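Local coordinates for protein 6-phosphogluconolactonase (Leishmania braziliensis, PDB 3CSS) that probably hydrolyses 6-phosphogluconolactone to 6-phosphogluconate, the second step of the oxidative pentose phosphate pathway, at residues Phe19-Val24 with Val216-Gly221; Ser47-Leu52 with Phe88-Lys93; Val159-Gly164 with Arg244-Cys249; His168-Phe173 with Thr207-Ala212. All blocks are in the same frame, centred on the assembly; numbering follows the deposited sequence.

Contact 1 (Phe19-Val24 with Val216-Gly221); sequences FAAREV and VVLAAG
In Val24, CG1 lies anti to the backbone N (chi1 175°) and touches CG2 of Val216, 3.8 Å from Val24 CG1 to Val216 CG2. In Val216 it is CG1 that lies anti to the backbone N, and this leaves CG2 beside the N as the branch that touches Val24. The two valines run alongside each other, pointing opposite ways. Ala21 sits one helical turn before Val24 and points at the same strand. Its CB is 4.2 Å from Leu218 CD1, and 4.5 Å from Val216 CG1, a looser approach. Both strand residues, Val216 and Leu218, turn the same way, while Val217 between them turns to the other face of the sheet. No hydrogen bond crosses the contact; it is wholly apolar, and three of its four residues are buried. Locally the axes of helix 19-24 and strand 216-219 approach to 9.9 Å and run nearly antiparallel, at 170°. Within the sheet, strand 214-219 is hydrogen-bonded to strands 158-162 and 252-257. Leu256 of the latter touches both Ala21 and Val216, and helix 50-59 packs next to helix 14-30 through Leu52 on Ala21.

Contact 2 (Ser47-Leu52 with Phe88-Lys93); sequences STPKRL and FSMATK. With PO4 (phosphate ion), chain B.
Met90 folds over the start of helix 50-59 and touches both Pro49 and Lys50. Its CG stands anti to the backbone N (chi1 -179°), which sends the chain out from helix 87-96 toward the loop. Bends at the next two torsions then turn the sulfur and the methyl along the other segment. The sulfur is the closest point: Met90 SD lies 3.9 Å from Lys50 CA and 4.0 Å from Lys50 CB. The methyl goes on to Pro49. Met90 CE lies 4.2 Å from Pro49 CG, and the two side chains cross at about a right angle. This is the packed side, where Pro49 is buried and Met90 accounts for over half of the surface lost between the segments.

The other side is looser. Lys50 gives only the base of its side chain to Met90, and its amino end leads away to the surface. There NZ makes a weak hydrogen bond of 3.2 Å to O3 of a phosphate ion, probably taken up from the crystallisation liquor. Inside helix 87-96, Thr92 OG1 donates to Phe88 O (2.8 Å) from above the carbonyl plane, and Thr92 N reaches the same oxygen from the opposite face. Segment 47-52 carries the end of the loop that follows strand 39-43 and the first turn of helix 50-59, part of the strand-loop-helix unit characteristic of Rossmann-like folds.

Contact 3 (Val159-Gly164 with Arg244-Cys249); sequences VLLGFG and RFLRDC
Leu246 meets Leu161 and Phe163 where the parallel part of the central mixed sheet of the Rossmann-like fold is covered by a 3-10 segment. Leu161 lies on strand 158-162 and Phe163 just beyond it. Leu246 lies in the 3-10 segment that runs through 244-247, in the connection between helix 225-232 and strand 252-257.

Both leucines take the same conformation. In each, CG is anti to the carbonyl carbon and the chain is then extended, with chi1 of -66° and chi2 of 175° in Leu161. Each therefore reaches straight out from its backbone, and the two meet tip to tip, Leu161 CD1 being 3.8 Å from Leu246 CD2. The backbones stay far apart, 10.6 Å between the CA atoms of Leu161 and Leu246, and the paired side chains span that gap.

The ring of Phe163 reaches in toward Leu246. Its CG is likewise anti to the carbonyl carbon, and chi2 of -32° turns the ring so that an edge faces Leu246. The same ring is packed by Val227, Val228 and Val231 of helix 225-232 and by Val217 and Ala219 of the neighbouring strand. Ile209 of helix 206-211 also touches Leu246. The 3-10 segment itself is tied by backbone bonds, such as Arg247 N to Arg244 O at 3.0 Å. The forked end of Leu246 thus divides its work: CD2 takes Leu161, while CD1 lies near the plane of the Phe163 ring, 3.8 Å from CE1 and 4.1 Å from CZ.

Contact 4 (His168-Phe173 with Thr207-Ala212); sequences HTASIF and TVIQYA. Unlike the reference sequence in segment 207-212: Tyr211 (reference His).
Ile172 and Ile209 reach toward each other, and their terminal methyls touch tip to tip, CD1 to CD1, at 3.7 Å. The two residues share a conformation, CG1 anti to the carbonyl carbon and CD1 extended beyond it, which carries each methyl well out from its backbone. Ala170 adds a looser touch, its CB 4.4 Å from Ile209 CD1. No hydrogen bond crosses the contact.

The loop is shaped so that Ala170 and Ile172 both point at the helix. Ala170 has a positive phi (47°), and Ile172 N closes the turn on Thr169 O at 2.8 Å. Further out, Thr169 OG1 bonds to Gly162 O, and Ser171 OG is held by Asp75 and Arg201. On the far side of the loop Phe173 CE1 lies 3.3 Å above the plane of the His168 ring, over its centre. Asp166 bonds to ND1 of that histidine. The helix is held in turn by Gln210 NE2, bonded to Phe245 O.

Segment 168-173 belongs to the long loop that leaves the C-terminal end of parallel strand 158-162, the edge where Rossmann-like folds usually place the active site, probably so here.

In the fold
From the N terminus, helix 14-30 packs on strand 214-219 much later in the chain, and contact 1 closes the widest loop. Contact 2 is nested inside it and joins helix 50-59 to helix 87-96. Contact 3 opens later, at strand 158-162, and closes beyond strand 214-219, so contacts 1 and 3 cross. They share the sheet, where these two strands are neighbours. Contact 4 is nested inside both 1 and 3 and sets helix 206-211 against the loop after strand 158-162. Its centre is about 6 Å from that of contact 3. Contact 2 precedes both 3 and 4 in series, yet Leu52 of helix 50-59 packs on Leu160 of strand 158-162.

Contact 1 (Phe19-Val24 with Val216-Gly221)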
# COMPACT_ATOMS: atom_id res chain seq x y z
N PHE A 19 -14.51 -3.18 -8.34
CA PHE A 19 -15.80 -3.16 -7.62
C PHE A 19 -15.68 -3.87 -6.28
O PHE A 19 -16.22 -3.40 -5.29
CB PHE A 19 -16.94 -3.82 -8.42
CG PHE A 19 -17.24 -3.19 -9.75
CD1 PHE A 19 -16.78 -1.95 -10.10
CD2 PHE A 19 -18.05 -3.87 -10.65
CE1 PHE A 19 -17.09 -1.41 -11.33
CE2 PHE A 19 -18.35 -3.33 -11.86
CZ PHE A 19 -17.88 -2.11 -12.19
N ALA A 20 -14.98 -5.01 -6.26
CA ALA A 20 -14.78 -5.76 -5.01
C ALA A 20 -13.99 -4.98 -3.96
O ALA A 20 -14.34 -5.02 -2.78
CB ALA A 20 -14.10 -7.11 -5.30
N ALA A 21 -12.95 -4.26 -4.39
CA ALA A 21 -12.13 -3.44 -3.49
C ALA A 21 -12.99 -2.29 -2.95
O ALA A 21 -12.97 -1.99 -1.76
CB ALA A 21 -10.89 -2.90 -4.20
N ARG A 22 -13.77 -1.69 -3.84
CA ARG A 22 -14.66 -0.60 -3.43
C ARG A 22 -15.62 -1.04 -2.32
O ARG A 22 -15.83 -0.30 -1.35
CB ARG A 22 -15.43 -0.05 -4.64
CG ARG A 22 -16.40 1.08 -4.29
CD ARG A 22 -17.01 1.68 -5.55
NE ARG A 22 -18.16 2.53 -5.24
CZ ARG A 22 -19.44 2.12 -5.24
NH1 ARG A 22 -19.77 0.88 -5.58
NH2 ARG A 22 -20.40 2.98 -4.91
N GLU A 23 -16.19 -2.22 -2.46
CA GLU A 23 -17.12 -2.76 -1.46
C GLU A 23 -16.50 -2.88 -0.07
O GLU A 23 -17.14 -2.58 0.93
CB GLU A 23 -17.69 -4.12 -1.90
CG GLU A 23 -18.75 -4.02 -2.99
CD GLU A 23 -19.86 -3.02 -2.64
OE1 GLU A 23 -20.34 -3.04 -1.48
OE2 GLU A 23 -20.24 -2.21 -3.52
N VAL A 24 -15.24 -3.32 -0.01
CA VAL A 24 -14.52 -3.41 1.26
C VAL A 24 -14.37 -2.03 1.91
O VAL A 24 -14.64 -1.85 3.09
CB VAL A 24 -13.14 -4.06 1.08
CG1 VAL A 24 -12.37 -4.02 2.42
CG2 VAL A 24 -13.26 -5.50 0.56
N VAL A 216 -5.95 -5.35 1.65
CA VAL A 216 -6.60 -5.77 0.40
C VAL A 216 -5.57 -5.67 -0.73
O VAL A 216 -5.09 -4.59 -1.08
CB VAL A 216 -7.83 -4.90 0.06
CG1 VAL A 216 -8.48 -5.35 -1.30
CG2 VAL A 216 -8.83 -4.90 1.23
N VAL A 217 -5.23 -6.82 -1.30
CA VAL A 217 -4.27 -6.90 -2.40
C VAL A 217 -5.05 -7.03 -3.69
O VAL A 217 -5.96 -7.88 -3.80
CB VAL A 217 -3.35 -8.15 -2.26
CG1 VAL A 217 -2.30 -8.17 -3.39
CG2 VAL A 217 -2.70 -8.25 -0.84
N LEU A 218 -4.70 -6.22 -4.68
CA LEU A 218 -5.21 -6.35 -6.06
C LEU A 218 -4.05 -6.75 -6.95
O LEU A 218 -3.06 -5.99 -7.04
CB LEU A 218 -5.76 -5.01 -6.55
CG LEU A 218 -7.06 -4.45 -5.94
CD1 LEU A 218 -6.82 -3.87 -4.62
CD2 LEU A 218 -7.62 -3.36 -6.87
N ALA A 219 -4.15 -7.90 -7.62
CA ALA A 219 -3.06 -8.40 -8.49
C ALA A 219 -3.61 -9.14 -9.69
O ALA A 219 -4.50 -9.98 -9.58
CB ALA A 219 -2.09 -9.32 -7.69
N ALA A 220 -3.05 -8.82 -10.85
CA ALA A 220 -3.46 -9.43 -12.11
C ALA A 220 -2.23 -9.80 -12.93
O ALA A 220 -1.25 -9.04 -12.96
CB ALA A 220 -4.35 -8.46 -12.87
N GLY A 221 -2.30 -10.95 -13.58
CA GLY A 221 -1.26 -11.45 -14.49
C GLY A 221 -0.67 -12.79 -14.09
O GLY A 221 -0.41 -13.07 -12.92

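Contact 2 (Ser47-Leu52 with Phe88-Lys93)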
# COMPACT_ATOMS: atom_id res chain seq x y z
N SER A 47 -0.42 0.99 -11.47
CA SER A 47 -1.54 1.22 -12.40
C SER A 47 -2.80 0.41 -12.05
O SER A 47 -3.92 0.72 -12.49
CB SER A 47 -1.12 0.85 -13.82
OG SER A 47 -2.24 0.57 -14.66
N THR A 48 -2.63 -0.66 -11.28
CA THR A 48 -3.76 -1.53 -10.94
C THR A 48 -4.94 -0.82 -10.22
O THR A 48 -6.07 -0.98 -10.64
CB THR A 48 -3.28 -2.74 -10.12
OG1 THR A 48 -2.20 -3.38 -10.82
CG2 THR A 48 -4.43 -3.73 -9.90
N PRO A 49 -4.67 -0.03 -9.17
CA PRO A 49 -5.74 0.66 -8.39
C PRO A 49 -6.29 1.95 -9.01
O PRO A 49 -7.25 2.53 -8.50
CB PRO A 49 -5.03 0.99 -7.09
CG PRO A 49 -3.65 1.30 -7.54
CD PRO A 49 -3.34 0.28 -8.59
N LYS A 50 -5.72 2.39 -10.14
CA LYS A 50 -6.21 3.59 -10.79
C LYS A 50 -7.73 3.51 -11.05
O LYS A 50 -8.46 4.47 -10.81
CB LYS A 50 -5.45 3.82 -12.09
CG LYS A 50 -5.86 5.09 -12.82
CD LYS A 50 -5.02 5.34 -14.05
CE LYS A 50 -5.25 4.35 -15.14
NZ LYS A 50 -4.71 4.87 -16.45
N ARG A 51 -8.19 2.38 -11.57
CA ARG A 51 -9.61 2.29 -11.88
C ARG A 51 -10.48 2.30 -10.62
O ARG A 51 -11.52 2.94 -10.63
CB ARG A 51 -9.91 1.14 -12.81
CG ARG A 51 -9.43 1.46 -14.20
CD ARG A 51 -9.14 0.22 -14.94
NE ARG A 51 -10.32 -0.63 -14.95
CZ ARG A 51 -10.51 -1.59 -15.83
NH1 ARG A 51 -9.59 -1.82 -16.75
NH2 ARG A 51 -11.61 -2.31 -15.78
N LEU A 52 -10.02 1.68 -9.52
CA LEU A 52 -10.71 1.80 -8.24
C LEU A 52 -10.88 3.26 -7.83
O LEU A 52 -11.98 3.70 -7.45
CB LEU A 52 -9.94 1.06 -7.16
CG LEU A 52 -10.39 1.26 -5.71
CD1 LEU A 52 -11.83 0.79 -5.50
CD2 LEU A 52 -9.41 0.54 -4.77
N PHE A 88 1.29 9.82 -6.17
CA PHE A 88 0.48 10.99 -5.85
C PHE A 88 -0.19 11.57 -7.08
O PHE A 88 -1.37 11.90 -7.06
CB PHE A 88 1.34 12.04 -5.17
CG PHE A 88 0.56 13.25 -4.76
CD1 PHE A 88 -0.21 13.23 -3.61
CD2 PHE A 88 0.56 14.38 -5.55
CE1 PHE A 88 -0.94 14.37 -3.22
CE2 PHE A 88 -0.17 15.52 -5.18
CZ PHE A 88 -0.93 15.50 -4.01
N SER A 89 0.56 11.69 -8.16
CA SER A 89 0.00 12.17 -9.42
C SER A 89 -1.15 11.29 -9.87
O SER A 89 -2.25 11.76 -10.16
CB SER A 89 1.07 12.19 -10.51
OG SER A 89 0.50 12.59 -11.75
N MET A 90 -0.89 9.99 -9.93
CA MET A 90 -1.90 9.04 -10.35
C MET A 90 -3.16 9.14 -9.48
O MET A 90 -4.26 9.22 -10.00
CB MET A 90 -1.34 7.62 -10.33
CG MET A 90 -2.32 6.56 -10.79
SD MET A 90 -3.37 5.93 -9.46
CE MET A 90 -2.16 5.10 -8.43
N ALA A 91 -2.98 9.14 -8.16
CA ALA A 91 -4.11 9.21 -7.22
C ALA A 91 -4.89 10.52 -7.31
O ALA A 91 -6.11 10.55 -7.16
CB ALA A 91 -3.59 9.03 -5.79
N THR A 92 -4.15 11.61 -7.54
CA THR A 92 -4.74 12.94 -7.67
C THR A 92 -5.60 13.04 -8.92
O THR A 92 -6.74 13.50 -8.84
CB THR A 92 -3.63 14.04 -7.63
OG1 THR A 92 -3.03 14.06 -6.33
CG2 THR A 92 -4.22 15.41 -7.92
N LYS A 93 -5.07 12.62 -10.06
CA LYS A 93 -5.81 12.65 -11.32
C LYS A 93 -7.07 11.80 -11.23
O LYS A 93 -8.14 12.20 -11.71
CB LYS A 93 -4.95 12.19 -12.49
CG LYS A 93 -3.84 13.15 -12.86
CD LYS A 93 -3.14 12.70 -14.13
CE LYS A 93 -1.86 13.51 -14.37
NZ LYS A 93 -1.52 13.56 -15.83
P PO4 B . -8.93 5.25 -17.63
O1 PO4 B . -9.20 6.46 -18.50
O2 PO4 B . -10.20 4.94 -16.89
O3 PO4 B . -7.86 5.62 -16.60
O4 PO4 B . -8.46 4.06 -18.40

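Contact 3 (Val159-Gly164 with Arg244-Cys249)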
# COMPACT_ATOMS: atom_id res chain seq x y z
N VAL A 159 -5.35 -1.09 4.23
CA VAL A 159 -4.16 -0.96 3.40
C VAL A 159 -4.43 -1.63 2.06
O VAL A 159 -4.64 -2.84 1.99
CB VAL A 159 -2.87 -1.55 4.06
CG1 VAL A 159 -1.67 -1.38 3.10
CG2 VAL A 159 -2.60 -0.93 5.44
N LEU A 160 -4.41 -0.84 0.99
CA LEU A 160 -4.49 -1.38 -0.34
C LEU A 160 -3.07 -1.72 -0.78
O LEU A 160 -2.14 -0.94 -0.52
CB LEU A 160 -5.07 -0.35 -1.29
CG LEU A 160 -6.50 0.10 -1.03
CD1 LEU A 160 -6.85 1.21 -2.03
CD2 LEU A 160 -7.43 -1.10 -1.18
N LEU A 161 -2.91 -2.86 -1.46
CA LEU A 161 -1.61 -3.33 -1.92
C LEU A 161 -1.71 -3.93 -3.31
O LEU A 161 -2.79 -4.30 -3.76
CB LEU A 161 -1.04 -4.39 -0.96
CG LEU A 161 -0.68 -3.99 0.47
CD1 LEU A 161 -0.28 -5.27 1.20
CD2 LEU A 161 0.45 -2.96 0.48
N GLY A 162 -0.58 -4.00 -3.98
CA GLY A 162 -0.42 -4.82 -5.15
C GLY A 162 0.72 -5.80 -5.00
O GLY A 162 1.44 -5.77 -4.00
N PHE A 163 0.90 -6.64 -6.01
CA PHE A 163 2.06 -7.53 -6.08
C PHE A 163 2.82 -7.21 -7.35
O PHE A 163 2.22 -7.05 -8.41
CB PHE A 163 1.64 -9.00 -6.18
CG PHE A 163 1.13 -9.62 -4.90
CD1 PHE A 163 1.58 -9.24 -3.64
CD2 PHE A 163 0.23 -10.66 -4.98
CE1 PHE A 163 1.10 -9.90 -2.50
CE2 PHE A 163 -0.24 -11.31 -3.88
CZ PHE A 163 0.20 -10.94 -2.64
N GLY A 164 4.14 -7.16 -7.24
CA GLY A 164 5.00 -7.20 -8.41
C GLY A 164 5.32 -8.62 -8.81
O GLY A 164 5.25 -9.55 -7.99
N ARG A 244 5.36 -12.85 1.42
CA ARG A 244 4.93 -13.85 2.39
C ARG A 244 4.79 -13.29 3.81
O ARG A 244 4.09 -13.88 4.64
CB ARG A 244 5.84 -15.08 2.36
CG ARG A 244 5.31 -16.26 3.14
CD ARG A 244 6.17 -17.52 3.01
NE ARG A 244 5.70 -18.57 3.93
CZ ARG A 244 4.70 -19.41 3.70
NH1 ARG A 244 4.02 -19.40 2.58
NH2 ARG A 244 4.39 -20.32 4.62
N PHE A 245 5.40 -12.13 4.12
CA PHE A 245 5.18 -11.51 5.44
C PHE A 245 3.69 -11.22 5.72
O PHE A 245 3.28 -11.06 6.88
CB PHE A 245 6.02 -10.24 5.64
CG PHE A 245 5.50 -9.02 4.93
CD1 PHE A 245 4.51 -8.23 5.51
CD2 PHE A 245 6.02 -8.63 3.68
CE1 PHE A 245 4.02 -7.10 4.84
CE2 PHE A 245 5.56 -7.49 3.03
CZ PHE A 245 4.56 -6.74 3.61
N LEU A 246 2.89 -11.12 4.66
CA LEU A 246 1.43 -10.92 4.82
C LEU A 246 0.73 -12.02 5.65
O LEU A 246 -0.30 -11.78 6.29
CB LEU A 246 0.77 -10.79 3.45
CG LEU A 246 1.10 -9.52 2.67
CD1 LEU A 246 0.51 -9.61 1.26
CD2 LEU A 246 0.64 -8.23 3.42
N ARG A 247 1.33 -13.20 5.70
CA ARG A 247 0.80 -14.31 6.49
C ARG A 247 0.72 -13.96 7.98
O ARG A 247 -0.05 -14.58 8.72
CB ARG A 247 1.65 -15.56 6.32
CG ARG A 247 1.59 -16.19 4.94
CD ARG A 247 2.27 -17.55 4.89
NE ARG A 247 1.52 -18.53 5.68
CZ ARG A 247 0.47 -19.19 5.22
NH1 ARG A 247 0.03 -19.02 3.98
NH2 ARG A 247 -0.16 -20.04 6.01
N ASP A 248 1.55 -13.00 8.41
CA ASP A 248 1.63 -12.58 9.81
C ASP A 248 0.84 -11.31 10.13
O ASP A 248 1.01 -10.73 11.21
CB ASP A 248 3.09 -12.41 10.22
CG ASP A 248 3.85 -13.71 10.24
OD1 ASP A 248 3.27 -14.73 10.65
OD2 ASP A 248 5.04 -13.69 9.84
N CYS A 249 -0.02 -10.90 9.20
CA CYS A 249 -0.93 -9.80 9.44
C CYS A 249 -1.88 -10.14 10.56
O CYS A 249 -2.41 -11.24 10.65
CB CYS A 249 -1.75 -9.46 8.21
SG CYS A 249 -0.80 -8.59 6.92

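Contact 4 (His168-Phe173 with Thr207-Ala212)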
# COMPACT_ATOMS: atom_id res chain seq x y z
N HIS A 168 7.37 -8.45 -4.63
CA HIS A 168 7.28 -7.31 -3.74
C HIS A 168 5.83 -6.86 -3.57
O HIS A 168 4.96 -7.16 -4.39
CB HIS A 168 8.19 -6.15 -4.21
CG HIS A 168 7.53 -5.15 -5.10
ND1 HIS A 168 7.42 -5.32 -6.46
CD2 HIS A 168 6.99 -3.94 -4.83
CE1 HIS A 168 6.81 -4.28 -6.99
NE2 HIS A 168 6.54 -3.42 -6.02
N THR A 169 5.59 -6.10 -2.50
CA THR A 169 4.35 -5.37 -2.32
C THR A 169 4.75 -4.01 -1.70
O THR A 169 5.89 -3.84 -1.20
CB THR A 169 3.35 -6.15 -1.43
OG1 THR A 169 2.07 -5.50 -1.43
CG2 THR A 169 3.87 -6.31 0.03
N ALA A 170 3.86 -3.03 -1.78
CA ALA A 170 4.20 -1.66 -1.41
C ALA A 170 5.54 -1.30 -2.10
O ALA A 170 5.67 -1.56 -3.28
CB ALA A 170 4.26 -1.51 0.11
N SER A 171 6.50 -0.71 -1.40
CA SER A 171 7.90 -0.67 -1.93
C SER A 171 8.84 -1.48 -1.03
O SER A 171 9.98 -1.09 -0.75
CB SER A 171 8.40 0.76 -2.17
OG SER A 171 7.82 1.29 -3.35
N ILE A 172 8.32 -2.63 -0.59
CA ILE A 172 9.08 -3.57 0.21
C ILE A 172 9.66 -4.58 -0.79
O ILE A 172 9.01 -5.60 -1.13
CB ILE A 172 8.19 -4.26 1.29
CG1 ILE A 172 7.60 -3.20 2.24
CG2 ILE A 172 9.03 -5.29 2.07
CD1 ILE A 172 6.42 -3.66 3.12
N PHE A 173 10.84 -4.24 -1.33
CA PHE A 173 11.49 -5.02 -2.39
C PHE A 173 12.42 -6.08 -1.82
O PHE A 173 12.99 -5.89 -0.74
CB PHE A 173 12.29 -4.10 -3.34
CG PHE A 173 11.42 -3.28 -4.26
CD1 PHE A 173 10.88 -3.83 -5.42
CD2 PHE A 173 11.13 -1.97 -3.96
CE1 PHE A 173 10.09 -3.08 -6.26
CE2 PHE A 173 10.33 -1.21 -4.79
CZ PHE A 173 9.80 -1.77 -5.93
N THR A 207 5.67 -3.91 9.58
CA THR A 207 4.98 -3.75 10.87
C THR A 207 3.65 -3.02 10.74
O THR A 207 2.63 -3.45 11.26
CB THR A 207 5.88 -2.99 11.86
OG1 THR A 207 7.16 -3.63 11.92
CG2 THR A 207 5.26 -2.99 13.26
N VAL A 208 3.67 -1.89 10.04
CA VAL A 208 2.44 -1.10 9.86
C VAL A 208 1.41 -1.95 9.17
O VAL A 208 0.25 -2.02 9.57
CB VAL A 208 2.69 0.19 9.08
CG1 VAL A 208 1.39 0.92 8.82
CG2 VAL A 208 3.67 1.10 9.81
N ILE A 209 1.83 -2.63 8.10
CA ILE A 209 0.91 -3.48 7.35
C ILE A 209 0.33 -4.61 8.21
O ILE A 209 -0.87 -4.91 8.14
CB ILE A 209 1.60 -4.00 6.05
CG1 ILE A 209 1.92 -2.81 5.15
CG2 ILE A 209 0.70 -4.96 5.31
CD1 ILE A 209 2.88 -3.11 4.02
N GLN A 210 1.17 -5.18 9.07
CA GLN A 210 0.78 -6.28 9.94
C GLN A 210 -0.10 -5.87 11.14
O GLN A 210 -0.66 -6.74 11.81
CB GLN A 210 2.04 -7.02 10.41
CG GLN A 210 2.72 -7.78 9.28
CD GLN A 210 4.06 -8.35 9.69
OE1 GLN A 210 4.71 -7.81 10.59
NE2 GLN A 210 4.49 -9.42 9.03
N TYR A 211 -0.17 -4.57 11.43
CA TYR A 211 -1.07 -4.04 12.44
C TYR A 211 -2.35 -3.41 11.86
O TYR A 211 -3.24 -2.99 12.62
CB TYR A 211 -0.34 -3.04 13.31
CG TYR A 211 0.50 -3.66 14.39
CD1 TYR A 211 1.88 -3.57 14.38
CD2 TYR A 211 -0.10 -4.32 15.45
CE1 TYR A 211 2.64 -4.13 15.39
CE2 TYR A 211 0.65 -4.88 16.48
CZ TYR A 211 2.02 -4.79 16.44
OH TYR A 211 2.78 -5.35 17.47
N ALA A 212 -2.46 -3.34 10.54
CA ALA A 212 -3.64 -2.78 9.90
C ALA A 212 -4.85 -3.67 10.16
O ALA A 212 -4.73 -4.89 10.31
CB ALA A 212 -3.41 -2.57 8.38